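Putative mandelate racemase (Bordetella bronchiseptica, PDB 3OZY) is of unknown function but, as an enolase superfamily member that binds magnesium and m-xylarate, probably acts on a sugar-acid substrate. Local coordinates at residues Ile17-Arg20 and Met21-Glu24; Gly175-Pro178 and Arg179-Ala182; Arg216-Glu220 and Ala221-Trp225; Asp234-Gly237 and His238-Arg242; Thr333-Asp336 and Leu337-Arg340. All coordinates share one frame; numbering follows the deposited sequence.

The contacts follow one another along the chain. Contact 1 lies in an N-terminal-domain loop, the others in the beta-alpha barrel. Contact 2 opens helix 178-192, contact 3 ends helix 208-220 and contact 4 starts helix 235-242, all ends of neighbouring barrel helices. Centres are about 14 Å apart for contacts 2 and 3, where A182 CB meets I217 CG2 at 3.9 Å, and about 17 Å for contacts 3 and 4. Contact 5 follows strand 328-331, its centre about 35 Å from that of contact 4. Contact 1 touches contact 5 (P18 CD to H334 NE2, 3.5 Å) and contact 2 (E24 OE1 to R176 NH1, 4.3 Å), where the N-terminal domain lies on the barrel.

Contact 1: Ile17-Arg20 and Met21-Glu24; sequences IPER and MRVE
I17 packs its CG2 methyl against the backbone of M21 and R22, 3.7 Å from M21 C and 4.0 Å from M21 CB. With CG1 set beside the backbone N (chi1 -55°), CG2 is the branch that fills the inside of the turn, and I17 is buried. Two bonds close the chain on itself here: M21 N donates to P18 O at 2.8 Å, and R22 N makes a longer one to E19 O at 3.3 Å, each donor standing above its carbonyl plane as in two successive 3-10 turns.

The other side is looser and wetter. R22 runs extended past E19, its CG 3.3 Å from E19 O, and E19 CG lies over one face of the guanidinium, offset toward the rim. The two charges do not join directly: E19 OE2 stays 4.5 Å from R22 NH2, well out of the guanidinium plane, and one water bridges them. A second water lies in that plane at the edge and links R22 NE (2.7 Å) to I17 O. A third ties R20 O to R22 O where the turn ends. Beyond it, V23 makes backbone hydrogen bonds with K30, and E24 with W148. The loop follows the first strand of the N-terminal domain and, by analogy with the family, probably corresponds to the loop that helps to cap the barrel's active site.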
loop_
_atom_site.group_PDB
_atom_site.type_symbol
_atom_site.label_atom_id
_atom_site.label_comp_id
_atom_site.label_asym_id
_atom_site.label_seq_id
_atom_site.Cartn_x
_atom_site.Cartn_y
_atom_site.Cartn_z
ATOM N N ILE A 17 21.427 -12.565 13.984
ATOM C CA ILE A 17 22.473 -11.558 13.871
ATOM C C ILE A 17 23.135 -11.442 15.240
ATOM O O ILE A 17 22.449 -11.211 16.224
ATOM C CB ILE A 17 21.908 -10.160 13.495
ATOM C CG1 ILE A 17 21.062 -10.208 12.211
ATOM C CG2 ILE A 17 23.058 -9.161 13.336
ATOM C CD1 ILE A 17 20.320 -8.878 11.918
ATOM N N PRO A 18 24.468 -11.612 15.315
ATOM C CA PRO A 18 25.116 -11.397 16.615
ATOM C C PRO A 18 24.778 -10.009 17.140
ATOM O O PRO A 18 24.744 -9.060 16.354
ATOM C CB PRO A 18 26.607 -11.513 16.280
ATOM C CG PRO A 18 26.645 -12.430 15.097
ATOM C CD PRO A 18 25.427 -12.044 14.283
ATOM N N GLU A 19 24.517 -9.895 18.438
ATOM C CA GLU A 19 24.073 -8.645 19.034
ATOM C C GLU A 19 24.927 -7.454 18.605
ATOM O O GLU A 19 24.390 -6.397 18.258
ATOM C CB GLU A 19 24.056 -8.769 20.563
ATOM C CG GLU A 19 23.200 -7.738 21.280
ATOM C CD GLU A 19 23.957 -6.481 21.674
ATOM O OE1 GLU A 19 25.209 -6.478 21.661
ATOM O OE2 GLU A 19 23.284 -5.486 22.019
ATOM N N ARG A 20 26.249 -7.615 18.622
ATOM C CA ARG A 20 27.140 -6.504 18.300
ATOM C C ARG A 20 27.083 -6.099 16.829
ATOM O O ARG A 20 27.470 -4.980 16.474
ATOM C CB ARG A 20 28.579 -6.868 18.665
ATOM C CG ARG A 20 29.198 -7.887 17.735
ATOM C CD ARG A 20 30.483 -8.457 18.320
ATOM N NE ARG A 20 31.042 -9.468 17.440
ATOM C CZ ARG A 20 30.626 -10.727 17.406
ATOM N NH1 ARG A 20 31.189 -11.586 16.568
ATOM N NH2 ARG A 20 29.648 -11.127 18.214
ATOM N N MET A 21 26.631 -7.018 15.979
ATOM C CA MET A 21 26.586 -6.798 14.531
ATOM C C MET A 21 25.246 -6.227 14.063
ATOM O O MET A 21 25.054 -5.981 12.865
ATOM C CB MET A 21 26.881 -8.099 13.769
ATOM C CG MET A 21 28.273 -8.670 13.997
ATOM S SD MET A 21 29.584 -7.528 13.531
ATOM C CE MET A 21 29.288 -7.354 11.769
ATOM N N ARG A 22 24.317 -6.026 14.992
ATOM C CA ARG A 22 23.066 -5.359 14.664
ATOM C C ARG A 22 23.416 -3.942 14.264
ATOM O O ARG A 22 24.294 -3.310 14.868
ATOM C CB ARG A 22 22.143 -5.301 15.869
ATOM C CG ARG A 22 21.668 -6.626 16.376
ATOM C CD ARG A 22 20.992 -6.388 17.701
ATOM N NE ARG A 22 20.209 -7.536 18.113
ATOM C CZ ARG A 22 19.436 -7.549 19.190
ATOM N NH1 ARG A 22 18.740 -8.641 19.475
ATOM N NH2 ARG A 22 19.364 -6.473 19.973
ATOM N N VAL A 23 22.735 -3.432 13.243
ATOM C CA VAL A 23 22.910 -2.038 12.856
ATOM C C VAL A 23 21.562 -1.328 12.865
ATOM O O VAL A 23 20.513 -1.976 12.756
ATOM C CB VAL A 23 23.595 -1.890 11.475
ATOM C CG1 VAL A 23 25.050 -2.379 11.533
ATOM C CG2 VAL A 23 22.806 -2.608 10.383
ATOM N N GLU A 24 21.596 -0.009 13.035
ATOM C CA GLU A 24 20.380 0.790 13.057
ATOM C C GLU A 24 20.450 1.909 12.027
ATOM O O GLU A 24 21.492 2.540 11.838
ATOM C CB GLU A 24 20.144 1.388 14.453
ATOM C CG GLU A 24 18.764 2.041 14.614
ATOM C CD GLU A 24 18.420 2.395 16.063
ATOM O OE1 GLU A 24 19.222 2.099 16.968
ATOM O OE2 GLU A 24 17.333 2.964 16.292
HETATM O O HOH W 1 20.114 -9.879 16.807
HETATM O O HOH W 2 21.392 -4.254 20.346
HETATM O O HOH W 3 27.057 -3.109 14.524
#

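Contact 2: Gly175-Pro178 and Arg179-Ala182. With ACY (acetic acid), chain H.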
loop_
_atom_site.group_PDB
_atom_site.type_symbol
_atom_site.label_atom_id
_atom_site.label_comp_id
_atom_site.label_asym_id
_atom_site.label_seq_id
_atom_site.Cartn_x
_atom_site.Cartn_y
_atom_site.Cartn_z
ATOM N N GLY A 175 20.617 10.790 9.378
ATOM C CA GLY A 175 19.278 11.279 9.642
ATOM C C GLY A 175 18.911 11.539 11.086
ATOM O O GLY A 175 17.983 12.305 11.350
ATOM N N ARG A 176 19.609 10.904 12.018
ATOM C CA ARG A 176 19.292 11.083 13.431
ATOM C C ARG A 176 19.980 12.304 14.025
ATOM O O ARG A 176 19.368 13.079 14.764
ATOM C CB ARG A 176 19.679 9.848 14.235
ATOM C CG ARG A 176 19.393 10.006 15.714
ATOM C CD ARG A 176 19.555 8.690 16.437
ATOM N NE ARG A 176 20.911 8.170 16.315
ATOM C CZ ARG A 176 21.277 6.973 16.752
ATOM N NH1 ARG A 176 20.379 6.185 17.331
ATOM N NH2 ARG A 176 22.528 6.565 16.607
ATOM N N ALA A 177 21.256 12.463 13.703
ATOM C CA ALA A 177 22.050 13.560 14.243
ATOM C C ALA A 177 22.841 14.204 13.118
ATOM O O ALA A 177 23.992 13.855 12.883
ATOM C CB ALA A 177 22.985 13.052 15.331
ATOM N N PRO A 178 22.206 15.133 12.386
ATOM C CA PRO A 178 22.828 15.698 11.184
ATOM C C PRO A 178 24.223 16.289 11.380
ATOM O O PRO A 178 25.025 16.232 10.454
ATOM C CB PRO A 178 21.824 16.773 10.750
ATOM C CG PRO A 178 20.513 16.208 11.173
ATOM C CD PRO A 178 20.799 15.555 12.521
ATOM N N ARG A 179 24.521 16.847 12.551
ATOM C CA ARG A 179 25.863 17.368 12.789
ATOM C C ARG A 179 26.900 16.247 12.813
ATOM O O ARG A 179 28.020 16.392 12.300
ATOM C CB ARG A 179 25.912 18.180 14.088
ATOM C CG ARG A 179 25.105 19.465 14.028
ATOM C CD ARG A 179 25.785 20.590 14.798
ATOM N NE ARG A 179 25.942 20.275 16.214
ATOM C CZ ARG A 179 25.068 20.618 17.155
ATOM N NH1 ARG A 179 23.971 21.290 16.831
ATOM N NH2 ARG A 179 25.290 20.290 18.421
ATOM N N LYS A 180 26.527 15.116 13.402
ATOM C CA LYS A 180 27.413 13.961 13.405
ATOM C C LYS A 180 27.523 13.362 12.009
ATOM O O LYS A 180 28.597 12.945 11.586
ATOM C CB LYS A 180 26.919 12.904 14.390
ATOM C CG LYS A 180 26.939 13.358 15.838
ATOM C CD LYS A 180 26.481 12.240 16.762
ATOM C CE LYS A 180 26.662 12.616 18.224
ATOM N NZ LYS A 180 26.269 11.494 19.122
ATOM N N ASP A 181 26.398 13.320 11.298
ATOM C CA ASP A 181 26.388 12.819 9.924
ATOM C C ASP A 181 27.365 13.622 9.079
ATOM O O ASP A 181 28.141 13.060 8.300
ATOM C CB ASP A 181 24.989 12.934 9.310
ATOM C CG ASP A 181 23.956 12.071 10.014
ATOM O OD1 ASP A 181 24.303 10.981 10.527
ATOM O OD2 ASP A 181 22.771 12.469 10.037
ATOM N N ALA A 182 27.323 14.946 9.231
ATOM C CA ALA A 182 28.219 15.815 8.478
ATOM C C ALA A 182 29.674 15.549 8.826
ATOM O O ALA A 182 30.534 15.496 7.952
ATOM C CB ALA A 182 27.878 17.289 8.716
HETATM C C ACY H . 24.375 8.730 14.495
HETATM O O ACY H . 23.197 9.154 14.479
HETATM O OXT ACY H . 24.780 7.880 15.316
HETATM C CH3 ACY H . 25.349 9.275 13.490
HETATM O O HOH W 4 22.444 10.110 12.169
#
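The N-terminal end of helix 178-192, with A177 at the N-cap position, is tied by D181 to the loop that leads into it. D181 lies in the first turn of the helix, its CG beside its own backbone N (chi1 -64°), and the carboxylate turns back toward G175. G175 N donates to D181 OD2 at 2.8 Å in a nearly straight bond (164°), approaching from above the carboxylate plane. The backbone bond from D181 N to A177 O (2.9 Å) opens the regular helical series, so D181 grips the preceding loop through both main chain and side chain; K180 N adds a weak bond to the same A177 O. K180 then runs out extended past A177, its CD 3.9 Å from A177 CB.

The second carboxylate oxygen works through water: one molecule gives its protons to D181 OD1 and to acetate O, each at 2.6 Å, and accepts from A177 N at 3.0 Å. R176, bent at chi3 (61°), holds the acetate side-on, R176 NE to acetate O at 3.1 Å and R176 NH2 to acetate OXT at 2.9 Å. The acetate probably comes from the crystallisation liquor; R176 NH2 also makes a salt bridge with D149, whose backbone N binds the acetate too. Helix 178-192 packs on helix 208-220 through P178 and D181, which meet M214, as neighbouring helices do round a beta-alpha barrel.

Contact 3: Arg216-Glu220 and Ala221-Trp225; sequences RILDE and AGCYW
A Schellman motif ends helix 208-220, the chain turning at G222 so that C223 folds back onto L218. G222 takes a positive phi (64°), the left-handed conformation that lets C223 N follow G222 N back into the last turn. C223 N donates to L218 O at 2.9 Å in an almost straight bond (173°); G222 N reaches D219 O, also at 2.9 Å, but from above the carbonyl plane. Just before them, A221 N still makes an ordinary helical bond to I217 O.

The apolar part of the motif is the meeting of L218 and C223, CB to CB at 4.0 Å. With SG set beside the backbone N of C223 (chi1 -66°), the sulfur folds back over the end of the helix, 4.0 Å from L218 CA. A221 CB rests 3.6 Å from I217 O, on the buried side of the turn.

Beyond G222 the chain leads into barrel strand 225-227; Y224, just before it, bonds through its backbone to I198 and R249. L218 and C223 both pack on L185 of helix 178-192, and R189 of that helix donates to A221 O; L218 also touches V200 of strand 197-201, while W225 lies against strand 249-252.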
loop_
_atom_site.group_PDB
_atom_site.type_symbol
_atom_site.label_atom_id
_atom_site.label_comp_id
_atom_site.label_asym_id
_atom_site.label_seq_id
_atom_site.Cartn_x
_atom_site.Cartn_y
_atom_site.Cartn_z
ATOM N N ARG A 216 23.485 20.811 1.312
ATOM C CA ARG A 216 24.651 21.691 1.162
ATOM C C ARG A 216 25.946 20.964 1.522
ATOM O O ARG A 216 26.966 21.105 0.845
ATOM C CB ARG A 216 24.500 22.943 2.031
ATOM C CG ARG A 216 23.452 23.916 1.518
ATOM C CD ARG A 216 23.140 24.963 2.567
ATOM N NE ARG A 216 22.271 26.002 2.032
ATOM C CZ ARG A 216 21.842 27.042 2.737
ATOM N NH1 ARG A 216 22.172 27.171 4.016
ATOM N NH2 ARG A 216 21.062 27.945 2.168
ATOM N N ILE A 217 25.894 20.203 2.616
ATOM C CA ILE A 217 27.018 19.387 3.074
ATOM C C ILE A 217 27.358 18.327 2.035
ATOM O O ILE A 217 28.524 18.138 1.672
ATOM C CB ILE A 217 26.685 18.670 4.404
ATOM C CG1 ILE A 217 26.345 19.690 5.497
ATOM C CG2 ILE A 217 27.837 17.753 4.830
ATOM C CD1 ILE A 217 27.476 20.639 5.816
ATOM N N LEU A 218 26.332 17.628 1.555
ATOM C CA LEU A 218 26.531 16.548 0.582
ATOM C C LEU A 218 27.187 17.091 -0.682
ATOM O O LEU A 218 28.039 16.446 -1.298
ATOM C CB LEU A 218 25.214 15.856 0.223
ATOM C CG LEU A 218 24.338 15.415 1.398
ATOM C CD1 LEU A 218 23.179 14.576 0.854
ATOM C CD2 LEU A 218 25.106 14.655 2.462
ATOM N N ASP A 219 26.782 18.292 -1.074
ATOM C CA ASP A 219 27.347 18.953 -2.245
ATOM C C ASP A 219 28.838 19.243 -2.004
ATOM O O ASP A 219 29.689 18.893 -2.817
ATOM C CB ASP A 219 26.525 20.227 -2.492
ATOM C CG ASP A 219 26.842 20.917 -3.802
ATOM O OD1 ASP A 219 27.690 20.442 -4.576
ATOM O OD2 ASP A 219 26.213 21.966 -4.046
ATOM N N GLU A 220 29.142 19.838 -0.861
ATOM C CA GLU A 220 30.521 20.115 -0.479
ATOM C C GLU A 220 31.386 18.852 -0.531
ATOM O O GLU A 220 32.540 18.896 -0.991
ATOM C CB GLU A 220 30.528 20.703 0.934
ATOM C CG GLU A 220 31.900 20.898 1.565
ATOM C CD GLU A 220 31.802 21.146 3.066
ATOM O OE1 GLU A 220 30.834 21.810 3.501
ATOM O OE2 GLU A 220 32.684 20.671 3.814
ATOM N N ALA A 221 30.828 17.732 -0.071
ATOM C CA ALA A 221 31.547 16.452 -0.019
ATOM C C ALA A 221 31.494 15.680 -1.333
ATOM O O ALA A 221 32.037 14.580 -1.434
ATOM C CB ALA A 221 31.013 15.582 1.127
ATOM N N GLY A 222 30.833 16.242 -2.336
ATOM C CA GLY A 222 30.759 15.603 -3.637
ATOM C C GLY A 222 30.035 14.269 -3.637
ATOM O O GLY A 222 30.377 13.362 -4.395
ATOM N N CYS A 223 29.006 14.152 -2.804
ATOM C CA CYS A 223 28.265 12.894 -2.722
ATOM C C CYS A 223 27.519 12.547 -4.006
ATOM O O CYS A 223 26.995 13.421 -4.700
ATOM C CB CYS A 223 27.296 12.916 -1.543
ATOM S SG CYS A 223 28.125 12.964 0.048
ATOM N N TYR A 224 27.456 11.258 -4.311
ATOM C CA TYR A 224 26.809 10.776 -5.529
ATOM C C TYR A 224 25.282 10.942 -5.497
ATOM O O TYR A 224 24.672 11.410 -6.468
ATOM C CB TYR A 224 27.183 9.306 -5.753
ATOM C CG TYR A 224 26.781 8.761 -7.101
ATOM C CD1 TYR A 224 27.586 8.954 -8.224
ATOM C CD2 TYR A 224 25.604 8.036 -7.258
ATOM C CE1 TYR A 224 27.214 8.454 -9.459
ATOM C CE2 TYR A 224 25.229 7.534 -8.491
ATOM C CZ TYR A 224 26.030 7.741 -9.584
ATOM O OH TYR A 224 25.646 7.242 -10.812
ATOM N N TRP A 225 24.659 10.541 -4.392
ATOM C CA TRP A 225 23.221 10.699 -4.237
ATOM C C TRP A 225 22.805 10.852 -2.788
ATOM O O TRP A 225 23.583 10.541 -1.880
ATOM C CB TRP A 225 22.428 9.596 -4.958
ATOM C CG TRP A 225 22.322 8.198 -4.342
ATOM C CD1 TRP A 225 22.120 7.848 -3.023
ATOM C CD2 TRP A 225 22.281 6.984 -5.092
ATOM N NE1 TRP A 225 22.005 6.466 -2.920
ATOM C CE2 TRP A 225 22.095 5.921 -4.180
ATOM C CE3 TRP A 225 22.402 6.693 -6.456
ATOM C CZ2 TRP A 225 22.032 4.584 -4.597
ATOM C CZ3 TRP A 225 22.338 5.373 -6.868
ATOM C CH2 TRP A 225 22.158 4.334 -5.945
#

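Contact 4: Asp234-Gly237 and His238-Arg242; sequences DIEG and HRILR
The edge of the R239 guanidinium meets the E236 carboxylate, and the H238 imidazole presents its edge to the carbonyl of D234. R239 grips side-on: NE donates to E236 OE1 at 2.9 Å and NH2 to E236 OE2 at 2.8 Å, both oxygens near the guanidinium plane and met on the syn side but well out of the carboxylate plane. The two planes are 41° apart, so the salt bridge is twisted. It needs bends in both chains: E236 turns at chi2 (69°) and R239 at chi3 (69°), which brings side chains three residues apart on the helix alongside each other. I240 crosses E236 at about a right angle, with CG1 3.3 Å from E236 O.

On another side of the helix, H238 ND1 donates to D234 O at 2.8 Å, the oxygen lying in the ring plane but the nitrogen above the carbonyl plane. Y265 meets the same ring in an edge-to-face contact. D234 is the N-cap of helix 235-242: its OD1 accepts from G237 N at 2.9 Å, while OD2 is salt-bridged to R208.

The ND1 bond, with Y265, helps fix the rotation of the imidazole and shows that this nitrogen carries a proton. The carboxylates of D234 and E236, both at the helix start, would suit the helix dipole, and R208 and R239 probably help keep them ionised; R267 of the second subunit adds only a long, weak ion pair to E236.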
loop_
_atom_site.group_PDB
_atom_site.type_symbol
_atom_site.label_atom_id
_atom_site.label_comp_id
_atom_site.label_asym_id
_atom_site.label_seq_id
_atom_site.Cartn_x
_atom_site.Cartn_y
_atom_site.Cartn_z
ATOM N N ASP A 234 6.113 12.872 0.549
ATOM C CA ASP A 234 6.287 14.294 0.267
ATOM C C ASP A 234 6.981 14.489 -1.087
ATOM O O ASP A 234 8.191 14.742 -1.156
ATOM C CB ASP A 234 7.098 14.948 1.387
ATOM C CG ASP A 234 7.264 16.428 1.185
ATOM O OD1 ASP A 234 6.615 16.978 0.265
ATOM O OD2 ASP A 234 8.034 17.050 1.952
ATOM N N ILE A 235 6.223 14.352 -2.172
ATOM C CA ILE A 235 6.804 14.496 -3.503
ATOM C C ILE A 235 7.371 15.903 -3.733
ATOM O O ILE A 235 8.484 16.066 -4.255
ATOM C CB ILE A 235 5.785 14.130 -4.602
ATOM C CG1 ILE A 235 5.360 12.664 -4.440
ATOM C CG2 ILE A 235 6.395 14.340 -5.976
ATOM C CD1 ILE A 235 4.308 12.194 -5.445
ATOM N N GLU A 236 6.614 16.920 -3.335
ATOM C CA GLU A 236 7.038 18.304 -3.531
ATOM C C GLU A 236 8.363 18.620 -2.826
ATOM O O GLU A 236 9.198 19.362 -3.358
ATOM C CB GLU A 236 5.929 19.262 -3.073
ATOM C CG GLU A 236 6.312 20.742 -2.969
ATOM C CD GLU A 236 6.584 21.412 -4.306
ATOM O OE1 GLU A 236 6.556 20.733 -5.353
ATOM O OE2 GLU A 236 6.837 22.637 -4.307
ATOM N N GLY A 237 8.570 18.052 -1.641
ATOM C CA GLY A 237 9.834 18.238 -0.947
ATOM C C GLY A 237 11.015 17.755 -1.765
ATOM O O GLY A 237 12.085 18.374 -1.758
ATOM N N HIS A 238 10.840 16.640 -2.467
ATOM C CA HIS A 238 11.916 16.112 -3.298
ATOM C C HIS A 238 12.174 17.043 -4.482
ATOM O O HIS A 238 13.321 17.255 -4.886
ATOM C CB HIS A 238 11.572 14.696 -3.778
ATOM C CG HIS A 238 11.623 13.645 -2.703
ATOM N ND1 HIS A 238 10.599 13.445 -1.802
ATOM C CD2 HIS A 238 12.561 12.708 -2.414
ATOM C CE1 HIS A 238 10.908 12.441 -0.996
ATOM N NE2 HIS A 238 12.091 11.971 -1.352
ATOM N N ARG A 239 11.105 17.613 -5.041
ATOM C CA ARG A 239 11.275 18.598 -6.102
ATOM C C ARG A 239 12.089 19.791 -5.599
ATOM O O ARG A 239 12.985 20.274 -6.290
ATOM C CB ARG A 239 9.931 19.076 -6.658
ATOM C CG ARG A 239 10.105 20.019 -7.862
ATOM C CD ARG A 239 8.831 20.809 -8.178
ATOM N NE ARG A 239 8.534 21.783 -7.137
ATOM C CZ ARG A 239 9.227 22.901 -6.933
ATOM N NH1 ARG A 239 10.266 23.204 -7.708
ATOM N NH2 ARG A 239 8.880 23.720 -5.947
ATOM N N ILE A 240 11.779 20.256 -4.393
ATOM C CA ILE A 240 12.504 21.382 -3.812
ATOM C C ILE A 240 13.999 21.073 -3.707
ATOM O O ILE A 240 14.844 21.910 -4.041
ATOM C CB ILE A 240 11.908 21.761 -2.448
ATOM C CG1 ILE A 240 10.506 22.350 -2.655
ATOM C CG2 ILE A 240 12.811 22.764 -1.718
ATOM C CD1 ILE A 240 9.681 22.491 -1.393
ATOM N N LEU A 241 14.335 19.869 -3.258
ATOM C CA LEU A 241 15.744 19.480 -3.157
ATOM C C LEU A 241 16.412 19.444 -4.530
ATOM O O LEU A 241 17.506 19.966 -4.720
ATOM C CB LEU A 241 15.886 18.121 -2.473
ATOM C CG LEU A 241 15.454 18.067 -1.011
ATOM C CD1 LEU A 241 15.456 16.626 -0.501
ATOM C CD2 LEU A 241 16.376 18.940 -0.169
ATOM N N ARG A 242 15.735 18.834 -5.492
ATOM C CA ARG A 242 16.276 18.742 -6.832
ATOM C C ARG A 242 16.420 20.121 -7.486
ATOM O O ARG A 242 17.369 20.366 -8.237
ATOM C CB ARG A 242 15.390 17.812 -7.653
ATOM C CG ARG A 242 15.941 17.473 -8.981
ATOM C CD ARG A 242 15.224 16.278 -9.549
ATOM N NE ARG A 242 15.684 16.104 -10.909
ATOM C CZ ARG A 242 15.139 16.704 -11.959
ATOM N NH1 ARG A 242 14.084 17.495 -11.805
ATOM N NH2 ARG A 242 15.640 16.498 -13.169
#

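Contact 5: Thr333-Asp336 and Leu337-Arg340; sequences THND and LMTR
N335 and L337 form an Asx turn, N335 OD1 accepting from L337 N at 2.9 Å, in the loop that follows barrel strand 328-331. The N335 side chain is stretched away from its own backbone N (chi1 -173°), which carries the amide forward alongside the following residues. The oxygen then sits 3.2 Å from L337 CB, with the amide nitrogen 3.5 Å from M338 CG. That nitrogen is held by D331 OD2 and N307 O, so the flip of the amide is settled. A backbone bond from M338 N to N335 O (2.9 Å) closes a beta turn over the same residues.

M338 is bent at chi2 and chi3, and its side chain leads off toward W330 and D331. L337 instead packs on M35 of strand 32-42 and F369 of helix 367-372, joining the loop to the N-terminal domain strand. D336 O takes both T339 N and R340 N. R340, bent at chi3, lies alongside D336 in a long salt bridge, OD2 to NH1 at 3.6 Å, with carboxylate and guanidinium planes 58° apart. T339 holds OG1 in the crowded position between N and C (chi1 58°); one water hydrogen-bonds both T339 OG1, at 2.8 Å, and D336 OD1, at 2.7 Å.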
loop_
_atom_site.group_PDB
_atom_site.type_symbol
_atom_site.label_atom_id
_atom_site.label_comp_id
_atom_site.label_asym_id
_atom_site.label_seq_id
_atom_site.Cartn_x
_atom_site.Cartn_y
_atom_site.Cartn_z
ATOM N N THR A 333 26.419 -6.075 5.333
ATOM C CA THR A 333 26.157 -6.297 6.752
ATOM C C THR A 333 26.059 -7.798 7.040
ATOM O O THR A 333 26.030 -8.612 6.119
ATOM C CB THR A 333 24.866 -5.567 7.227
ATOM O OG1 THR A 333 23.706 -6.225 6.699
ATOM C CG2 THR A 333 24.872 -4.118 6.769
ATOM N N HIS A 334 25.997 -8.168 8.315
ATOM C CA HIS A 334 25.893 -9.580 8.657
ATOM C C HIS A 334 24.565 -10.166 8.187
ATOM O O HIS A 334 23.511 -9.775 8.670
ATOM C CB HIS A 334 26.025 -9.782 10.163
ATOM C CG HIS A 334 26.013 -11.220 10.553
ATOM N ND1 HIS A 334 27.161 -11.910 10.880
ATOM C CD2 HIS A 334 25.002 -12.117 10.608
ATOM C CE1 HIS A 334 26.850 -13.167 11.146
ATOM N NE2 HIS A 334 25.546 -13.317 10.991
ATOM N N ASN A 335 24.623 -11.123 7.270
ATOM C CA ASN A 335 23.403 -11.639 6.663
ATOM C C ASN A 335 23.625 -13.008 6.041
ATOM O O ASN A 335 24.156 -13.119 4.939
ATOM C CB ASN A 335 22.903 -10.647 5.603
ATOM C CG ASN A 335 21.553 -11.016 5.050
ATOM O OD1 ASN A 335 21.016 -12.086 5.337
ATOM N ND2 ASN A 335 20.985 -10.122 4.240
ATOM N N ASP A 336 23.211 -14.053 6.754
ATOM C CA ASP A 336 23.360 -15.411 6.241
ATOM C C ASP A 336 22.609 -15.628 4.930
ATOM O O ASP A 336 22.956 -16.515 4.153
ATOM C CB ASP A 336 22.890 -16.447 7.264
ATOM C CG ASP A 336 23.775 -16.513 8.489
ATOM O OD1 ASP A 336 24.954 -16.088 8.418
ATOM O OD2 ASP A 336 23.267 -17.009 9.520
ATOM N N LEU A 337 21.576 -14.826 4.680
ATOM C CA LEU A 337 20.836 -14.948 3.427
ATOM C C LEU A 337 21.630 -14.438 2.222
ATOM O O LEU A 337 21.246 -14.685 1.072
ATOM C CB LEU A 337 19.479 -14.252 3.528
ATOM C CG LEU A 337 18.596 -14.738 4.675
ATOM C CD1 LEU A 337 17.367 -13.846 4.772
ATOM C CD2 LEU A 337 18.210 -16.213 4.528
ATOM N N MET A 338 22.741 -13.748 2.490
ATOM C CA MET A 338 23.650 -13.291 1.437
ATOM C C MET A 338 24.798 -14.262 1.183
ATOM O O MET A 338 25.517 -14.134 0.189
ATOM C CB MET A 338 24.249 -11.930 1.793
ATOM C CG MET A 338 23.285 -10.768 1.621
ATOM S SD MET A 338 22.821 -10.469 -0.098
ATOM C CE MET A 338 24.390 -9.896 -0.755
ATOM N N THR A 339 25.000 -15.213 2.085
ATOM C CA THR A 339 26.185 -16.069 2.000
ATOM C C THR A 339 25.873 -17.556 1.903
ATOM O O THR A 339 26.587 -18.293 1.226
ATOM C CB THR A 339 27.116 -15.871 3.220
ATOM O OG1 THR A 339 26.389 -16.147 4.422
ATOM C CG2 THR A 339 27.660 -14.446 3.271
ATOM N N ARG A 340 24.818 -18.001 2.574
ATOM C CA ARG A 340 24.594 -19.439 2.749
ATOM C C ARG A 340 23.336 -19.999 2.089
ATOM O O ARG A 340 23.124 -21.214 2.065
ATOM C CB ARG A 340 24.603 -19.784 4.242
ATOM C CG ARG A 340 25.980 -19.651 4.880
ATOM C CD ARG A 340 25.909 -19.659 6.403
ATOM N NE ARG A 340 25.312 -20.887 6.919
ATOM C CZ ARG A 340 24.907 -21.050 8.174
ATOM N NH1 ARG A 340 25.037 -20.063 9.049
ATOM N NH2 ARG A 340 24.368 -22.202 8.554
HETATM O O HOH W 5 26.771 -14.852 6.873
HETATM O O HOH W 6 26.627 -17.515 10.262
#